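Local coordinates for BH2602 protein (Bacillus halodurans, PDB 3NWZ) that probably hydrolyses acyl-CoA thioesters, as a hot-dog-fold thioesterase whose subunits assemble as a tetramer and bind coenzyme A, at residues G105-Y117 and E152-L164. Sequence-based numbering, arbitrary orientation.
Sequences GQSAVTSELNIHY and ETVAMGTGSFFVL
Thr110 lies against one face of the Phe161 ring, its CA 4.1 Å from the ring centroid in a CH-pi contact. The carbonyl oxygen of Gly159 sits in the ring plane at the edge, and Met94 and Val98 of helix 83-100 also touch this phenyl, a flat apolar group wide enough to span Thr110 and the helix. CG of Phe161, anti to the carbonyl carbon (chi1 -68°), sets the ring alongside Thr110, a residue that offers its CA to the ring and its hydroxyl to Asp91 of that helix, in a hydrogen bond. The His116 imidazole has Met156 O near its plane, at its edge; its own backbone N reaches that oxygen at 2.6 Å. At a classic beta bulge Ser160 O takes two bonds, from Ser111 N (2.8 Å) and Glu112 N (2.9 Å). Cutting Phe161 back to an alanine is likely to open a gap between Thr110 and helix 83-100. The face with Ala108, Ile115 and Phe161 thus meets the central helix of the hot-dog fold, whereas that with Glu112, Thr158 and Ser160 meets other subunits: Thr158 OG1 is hydrogen-bonded to His116 NE2 of the third subunit, and Glu112 forms a salt bridge with the CoA-binding Arg139 of the fourth, a pairing that probably favours the ionised Glu112 carboxylate.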
ATOM      1  N   GLY A 105     -27.817   7.020   7.799  1.00 79.04           N
ATOM      2  CA  GLY A 105     -27.174   7.963   8.699  1.00 85.59           C
ATOM      3  C   GLY A 105     -25.700   7.678   8.931  1.00 91.38           C
ATOM      4  O   GLY A 105     -25.195   7.858  10.039  1.00 98.34           O
ATOM      5  N   GLN A 106     -25.014   7.230   7.883  1.00 86.46           N
ATOM      6  CA  GLN A 106     -23.590   6.924   7.950  1.00 73.06           C
ATOM      7  C   GLN A 106     -22.935   7.174   6.600  1.00 66.84           C
ATOM      8  O   GLN A 106     -23.600   7.180   5.566  1.00 71.54           O
ATOM      9  CB  GLN A 106     -23.368   5.466   8.367  1.00 69.10           C
ATOM     10  CG  GLN A 106     -23.542   5.211   9.861  1.00 68.08           C
ATOM     11  CD  GLN A 106     -23.213   3.773  10.274  1.00 78.33           C
ATOM     12  OE1 GLN A 106     -22.128   3.257   9.989  1.00 80.00           O
ATOM     13  NE2 GLN A 106     -24.151   3.128  10.958  1.00 84.63           N
ATOM     14  N   SER A 107     -21.626   7.392   6.619  1.00 63.52           N
ATOM     15  CA  SER A 107     -20.851   7.650   5.404  1.00 56.40           C
ATOM     16  C   SER A 107     -19.429   7.166   5.645  1.00 49.40           C
ATOM     17  O   SER A 107     -19.078   6.823   6.775  1.00 47.97           O
ATOM     18  CB  SER A 107     -20.838   9.145   5.100  1.00 55.81           C
ATOM     19  OG  SER A 107     -20.289   9.870   6.188  1.00 64.17           O
ATOM     20  N   ALA A 108     -18.608   7.145   4.600  1.00 45.16           N
ATOM     21  CA  ALA A 108     -17.231   6.677   4.740  1.00 57.40           C
ATOM     22  C   ALA A 108     -16.263   7.476   3.879  1.00 57.37           C
ATOM     23  O   ALA A 108     -16.618   7.925   2.791  1.00 63.08           O
ATOM     24  CB  ALA A 108     -17.152   5.199   4.376  1.00 60.82           C
ATOM     25  N   VAL A 109     -15.033   7.640   4.362  1.00 44.24           N
ATOM     26  CA  VAL A 109     -14.034   8.387   3.624  1.00 40.18           C
ATOM     27  C   VAL A 109     -12.725   7.611   3.457  1.00 47.07           C
ATOM     28  O   VAL A 109     -12.239   6.961   4.384  1.00 42.19           O
ATOM     29  CB  VAL A 109     -13.761   9.719   4.322  1.00 53.07           C
ATOM     30  CG1 VAL A 109     -15.072  10.476   4.493  1.00 56.18           C
ATOM     31  CG2 VAL A 109     -13.119   9.474   5.683  1.00 60.32           C
ATOM     32  N   THR A 110     -12.166   7.675   2.255  1.00 37.18           N
ATOM     33  CA  THR A 110     -10.921   6.998   1.939  1.00 32.75           C
ATOM     34  C   THR A 110      -9.800   7.298   2.940  1.00 35.27           C
ATOM     35  O   THR A 110      -9.270   8.417   3.004  1.00 37.16           O
ATOM     36  CB  THR A 110     -10.447   7.389   0.540  1.00 44.37           C
ATOM     37  OG1 THR A 110     -11.417   6.960  -0.426  1.00 58.31           O
ATOM     38  CG2 THR A 110      -9.107   6.757   0.236  1.00 30.52           C
ATOM     39  N   SER A 111      -9.437   6.278   3.712  1.00 31.53           N
ATOM     40  CA  SER A 111      -8.392   6.386   4.722  1.00 37.19           C
ATOM     41  C   SER A 111      -7.044   5.979   4.116  1.00 38.75           C
ATOM     42  O   SER A 111      -6.103   6.778   4.041  1.00 38.64           O
ATOM     43  CB  SER A 111      -8.758   5.483   5.905  1.00 40.29           C
ATOM     44  OG  SER A 111      -7.713   5.387   6.844  1.00 45.47           O
ATOM     45  N   GLU A 112      -6.954   4.725   3.693  1.00 32.66           N
ATOM     46  CA  GLU A 112      -5.745   4.206   3.078  1.00 34.36           C
ATOM     47  C   GLU A 112      -6.087   3.782   1.659  1.00 36.94           C
ATOM     48  O   GLU A 112      -7.251   3.542   1.335  1.00 42.81           O
ATOM     49  CB  GLU A 112      -5.206   3.014   3.865  1.00 39.00           C
ATOM     50  CG  GLU A 112      -4.409   3.385   5.102  1.00 50.90           C
ATOM     51  CD  GLU A 112      -5.241   4.089   6.148  1.00 79.89           C
ATOM     52  OE1 GLU A 112      -5.956   3.398   6.905  1.00 89.88           O
ATOM     53  OE2 GLU A 112      -5.182   5.337   6.207  1.00 88.50           O
ATOM     54  N   LEU A 113      -5.070   3.725   0.808  1.00 33.51           N
ATOM     55  CA  LEU A 113      -5.241   3.328  -0.581  1.00 35.92           C
ATOM     56  C   LEU A 113      -3.929   2.687  -0.982  1.00 32.75           C
ATOM     57  O   LEU A 113      -2.865   3.215  -0.670  1.00 42.09           O
ATOM     58  CB  LEU A 113      -5.528   4.551  -1.457  1.00 38.84           C
ATOM     59  CG  LEU A 113      -5.872   4.265  -2.927  1.00 45.78           C
ATOM     60  CD1 LEU A 113      -7.075   3.304  -3.029  1.00 43.71           C
ATOM     61  CD2 LEU A 113      -6.186   5.577  -3.619  1.00 39.25           C
ATOM     62  N   ASN A 114      -4.000   1.539  -1.642  1.00 23.91           N
ATOM     63  CA  ASN A 114      -2.805   0.813  -2.075  1.00 18.14           C
ATOM     64  C   ASN A 114      -3.104   0.285  -3.452  1.00 18.54           C
ATOM     65  O   ASN A 114      -4.186  -0.227  -3.712  1.00 24.36           O
ATOM     66  CB  ASN A 114      -2.506  -0.355  -1.150  1.00 24.37           C
ATOM     67  CG  ASN A 114      -1.047  -0.799  -1.222  1.00 48.04           C
ATOM     68  OD1 ASN A 114      -0.490  -1.054  -2.303  1.00 35.73           O
ATOM     69  ND2 ASN A 114      -0.420  -0.900  -0.058  1.00 70.06           N
ATOM     70  N   ILE A 115      -2.138   0.416  -4.347  1.00 14.68           N
ATOM     71  CA  ILE A 115      -2.330   0.008  -5.723  1.00 36.20           C
ATOM     72  C   ILE A 115      -1.038  -0.569  -6.316  1.00 42.10           C
ATOM     73  O   ILE A 115       0.063  -0.116  -6.013  1.00 39.00           O
ATOM     74  CB  ILE A 115      -2.801   1.211  -6.557  1.00 47.12           C
ATOM     75  CG1 ILE A 115      -3.745   2.081  -5.725  1.00 61.51           C
ATOM     76  CG2 ILE A 115      -3.560   0.731  -7.788  1.00 60.80           C
ATOM     77  CD1 ILE A 115      -4.051   3.442  -6.336  1.00 67.38           C
ATOM     78  N   HIS A 116      -1.199  -1.593  -7.143  1.00 35.00           N
ATOM     79  CA  HIS A 116      -0.088  -2.257  -7.806  1.00 31.93           C
ATOM     80  C   HIS A 116      -0.409  -2.158  -9.279  1.00 27.43           C
ATOM     81  O   HIS A 116      -1.449  -2.635  -9.721  1.00 26.86           O
ATOM     82  CB  HIS A 116       0.001  -3.727  -7.359  1.00 30.09           C
ATOM     83  CG  HIS A 116       0.384  -3.886  -5.923  1.00 36.55           C
ATOM     84  ND1 HIS A 116       1.622  -4.339  -5.532  1.00 38.82           N
ATOM     85  CD2 HIS A 116      -0.270  -3.552  -4.786  1.00 44.28           C
ATOM     86  CE1 HIS A 116       1.720  -4.271  -4.216  1.00 45.36           C
ATOM     87  NE2 HIS A 116       0.585  -3.795  -3.739  1.00 48.39           N
ATOM     88  N   TYR A 117       0.458  -1.498 -10.028  1.00 24.96           N
ATOM     89  CA  TYR A 117       0.237  -1.333 -11.450  1.00 32.26           C
ATOM     90  C   TYR A 117       0.757  -2.563 -12.149  1.00 29.39           C
ATOM     91  O   TYR A 117       1.855  -3.023 -11.871  1.00 34.22           O
ATOM     92  CB  TYR A 117       0.944  -0.079 -11.940  1.00 41.50           C
ATOM     93  CG  TYR A 117       0.260   1.165 -11.448  1.00 41.25           C
ATOM     94  CD1 TYR A 117      -0.838   1.695 -12.128  1.00 35.70           C
ATOM     95  CD2 TYR A 117       0.668   1.775 -10.264  1.00 30.78           C
ATOM     96  CE1 TYR A 117      -1.528   2.812 -11.634  1.00 34.12           C
ATOM     97  CE2 TYR A 117      -0.008   2.883  -9.765  1.00 44.56           C
ATOM     98  CZ  TYR A 117      -1.105   3.393 -10.453  1.00 41.71           C
ATOM     99  OH  TYR A 117      -1.775   4.469  -9.935  1.00 30.35           O
ATOM    100  N   GLU A 152      -7.940  -7.858 -19.423  1.00 39.60           N
ATOM    101  CA  GLU A 152      -6.575  -7.787 -18.908  1.00 44.62           C
ATOM    102  C   GLU A 152      -6.584  -6.924 -17.663  1.00 43.56           C
ATOM    103  O   GLU A 152      -7.290  -5.926 -17.616  1.00 50.55           O
ATOM    104  CB  GLU A 152      -5.648  -7.177 -19.947  1.00 47.09           C
ATOM    105  CG  GLU A 152      -5.234  -8.141 -21.044  1.00 63.67           C
ATOM    106  CD  GLU A 152      -5.366  -7.532 -22.427  1.00 84.30           C
ATOM    107  OE1 GLU A 152      -4.943  -8.189 -23.403  1.00 89.86           O
ATOM    108  OE2 GLU A 152      -5.900  -6.401 -22.538  1.00 88.39           O
ATOM    109  N   THR A 153      -5.809  -7.307 -16.656  1.00 39.72           N
ATOM    110  CA  THR A 153      -5.758  -6.551 -15.405  1.00 43.02           C
ATOM    111  C   THR A 153      -4.777  -5.373 -15.463  1.00 37.99           C
ATOM    112  O   THR A 153      -3.559  -5.561 -15.443  1.00 43.25           O
ATOM    113  CB  THR A 153      -5.371  -7.462 -14.197  1.00 50.20           C
ATOM    114  OG1 THR A 153      -6.395  -8.448 -13.970  1.00 49.91           O
ATOM    115  CG2 THR A 153      -5.196  -6.619 -12.929  1.00 48.49           C
ATOM    116  N   VAL A 154      -5.322  -4.160 -15.537  1.00 35.40           N
ATOM    117  CA  VAL A 154      -4.526  -2.943 -15.576  1.00 28.50           C
ATOM    118  C   VAL A 154      -3.891  -2.709 -14.215  1.00 38.65           C
ATOM    119  O   VAL A 154      -2.716  -2.346 -14.117  1.00 38.82           O
ATOM    120  CB  VAL A 154      -5.402  -1.721 -15.930  1.00 34.58           C
ATOM    121  CG1 VAL A 154      -4.583  -0.423 -15.838  1.00 32.15           C
ATOM    122  CG2 VAL A 154      -5.989  -1.901 -17.312  1.00 35.60           C
ATOM    123  N   ALA A 155      -4.664  -2.919 -13.158  1.00 35.06           N
ATOM    124  CA  ALA A 155      -4.131  -2.728 -11.821  1.00 27.59           C
ATOM    125  C   ALA A 155      -4.937  -3.426 -10.753  1.00 29.03           C
ATOM    126  O   ALA A 155      -6.108  -3.746 -10.933  1.00 42.98           O
ATOM    127  CB  ALA A 155      -4.041  -1.253 -11.502  1.00 31.52           C
HETATM  128  N   MSE A 156      -4.291  -3.640  -9.616  1.00 25.64           N
HETATM  129  CA  MSE A 156      -4.915  -4.297  -8.475  1.00 26.27           C
HETATM  130  C   MSE A 156      -4.542  -3.451  -7.242  1.00 33.67           C
HETATM  131  O   MSE A 156      -3.464  -2.849  -7.220  1.00 33.10           O
HETATM  132  CB  MSE A 156      -4.350  -5.713  -8.395  1.00 54.07           C
HETATM  133  CG  MSE A 156      -5.129  -6.686  -7.568  1.00 67.49           C
HETATM  134 SE   MSE A 156      -4.437  -6.826  -5.793  1.00 76.18          SE
HETATM  135  CE  MSE A 156      -6.134  -6.587  -4.861  1.00 39.14           C
ATOM    136  N   GLY A 157      -5.439  -3.374  -6.254  1.00 29.14           N
ATOM    137  CA  GLY A 157      -5.169  -2.616  -5.043  1.00 37.78           C
ATOM    138  C   GLY A 157      -6.177  -2.790  -3.902  1.00 34.88           C
ATOM    139  O   GLY A 157      -7.240  -3.372  -4.081  1.00 36.42           O
ATOM    140  N   THR A 158      -5.839  -2.288  -2.716  1.00 37.76           N
ATOM    141  CA  THR A 158      -6.735  -2.368  -1.566  1.00 34.24           C
ATOM    142  C   THR A 158      -6.954  -0.960  -1.002  1.00 29.59           C
ATOM    143  O   THR A 158      -6.188  -0.034  -1.274  1.00 40.39           O
ATOM    144  CB  THR A 158      -6.160  -3.299  -0.433  1.00 21.74           C
ATOM    145  OG1 THR A 158      -4.907  -2.775   0.034  1.00 24.35           O
ATOM    146  CG2 THR A 158      -5.904  -4.746  -0.979  1.00 17.37           C
ATOM    147  N   GLY A 159      -8.021  -0.800  -0.230  1.00 17.13           N
ATOM    148  CA  GLY A 159      -8.320   0.491   0.364  1.00 28.15           C
ATOM    149  C   GLY A 159      -9.105   0.390   1.657  1.00 35.26           C
ATOM    150  O   GLY A 159     -10.109  -0.310   1.737  1.00 44.90           O
ATOM    151  N   SER A 160      -8.635   1.082   2.687  1.00 21.13           N
ATOM    152  CA  SER A 160      -9.331   1.093   3.974  1.00 30.31           C
ATOM    153  C   SER A 160     -10.095   2.414   4.073  1.00 38.76           C
ATOM    154  O   SER A 160      -9.552   3.464   3.728  1.00 37.46           O
ATOM    155  CB  SER A 160      -8.332   0.964   5.123  1.00 30.86           C
ATOM    156  OG  SER A 160      -8.990   1.049   6.371  1.00 42.70           O
ATOM    157  N   PHE A 161     -11.353   2.353   4.525  1.00 40.00           N
ATOM    158  CA  PHE A 161     -12.208   3.535   4.634  1.00 36.02           C
ATOM    159  C   PHE A 161     -12.698   3.806   6.043  1.00 46.71           C
ATOM    160  O   PHE A 161     -13.097   2.897   6.773  1.00 55.95           O
ATOM    161  CB  PHE A 161     -13.424   3.401   3.723  1.00 34.65           C
ATOM    162  CG  PHE A 161     -13.093   3.441   2.262  1.00 33.24           C
ATOM    163  CD1 PHE A 161     -13.656   4.405   1.440  1.00 27.06           C
ATOM    164  CD2 PHE A 161     -12.214   2.517   1.706  1.00 39.31           C
ATOM    165  CE1 PHE A 161     -13.348   4.444   0.090  1.00 43.14           C
ATOM    166  CE2 PHE A 161     -11.896   2.551   0.349  1.00 35.98           C
ATOM    167  CZ  PHE A 161     -12.460   3.510  -0.458  1.00 33.02           C
ATOM    168  N   PHE A 162     -12.686   5.077   6.412  1.00 43.72           N
ATOM    169  CA  PHE A 162     -13.122   5.476   7.731  1.00 46.94           C
ATOM    170  C   PHE A 162     -14.606   5.809   7.708  1.00 46.99           C
ATOM    171  O   PHE A 162     -15.080   6.574   6.856  1.00 45.87           O
ATOM    172  CB  PHE A 162     -12.319   6.679   8.219  1.00 52.87           C
ATOM    173  CG  PHE A 162     -12.266   6.783   9.703  1.00 67.75           C
ATOM    174  CD1 PHE A 162     -11.373   6.004  10.430  1.00 68.39           C
ATOM    175  CD2 PHE A 162     -13.167   7.592  10.389  1.00 73.93           C
ATOM    176  CE1 PHE A 162     -11.383   6.026  11.820  1.00 74.62           C
ATOM    177  CE2 PHE A 162     -13.188   7.622  11.781  1.00 71.20           C
ATOM    178  CZ  PHE A 162     -12.296   6.837  12.497  1.00 71.10           C
ATOM    179  N   VAL A 163     -15.327   5.216   8.655  1.00 51.61           N
ATOM    180  CA  VAL A 163     -16.766   5.386   8.801  1.00 59.41           C
ATOM    181  C   VAL A 163     -17.139   6.642   9.589  1.00 66.01           C
ATOM    182  O   VAL A 163     -16.525   6.945  10.616  1.00 59.59           O
ATOM    183  CB  VAL A 163     -17.376   4.170   9.524  1.00 66.16           C
ATOM    184  CG1 VAL A 163     -18.882   4.331   9.643  1.00 65.35           C
ATOM    185  CG2 VAL A 163     -17.018   2.900   8.786  1.00 72.47           C
ATOM    186  N   LEU A 164     -18.157   7.355   9.111  1.00 75.77           N
ATOM    187  CA  LEU A 164     -18.636   8.574   9.767  1.00 78.44           C
ATOM    188  C   LEU A 164     -20.048   8.383  10.336  1.00 84.69           C
ATOM    189  O   LEU A 164     -20.368   8.859  11.430  1.00 90.86           O
ATOM    190  CB  LEU A 164     -18.647   9.742   8.776  1.00 65.94           C
ATOM    191  CG  LEU A 164     -17.351  10.025   8.014  1.00 55.56           C
ATOM    192  CD1 LEU A 164     -17.543  11.266   7.169  1.00 50.75           C
ATOM    193  CD2 LEU A 164     -16.199  10.217   8.973  1.00 51.92           C
TER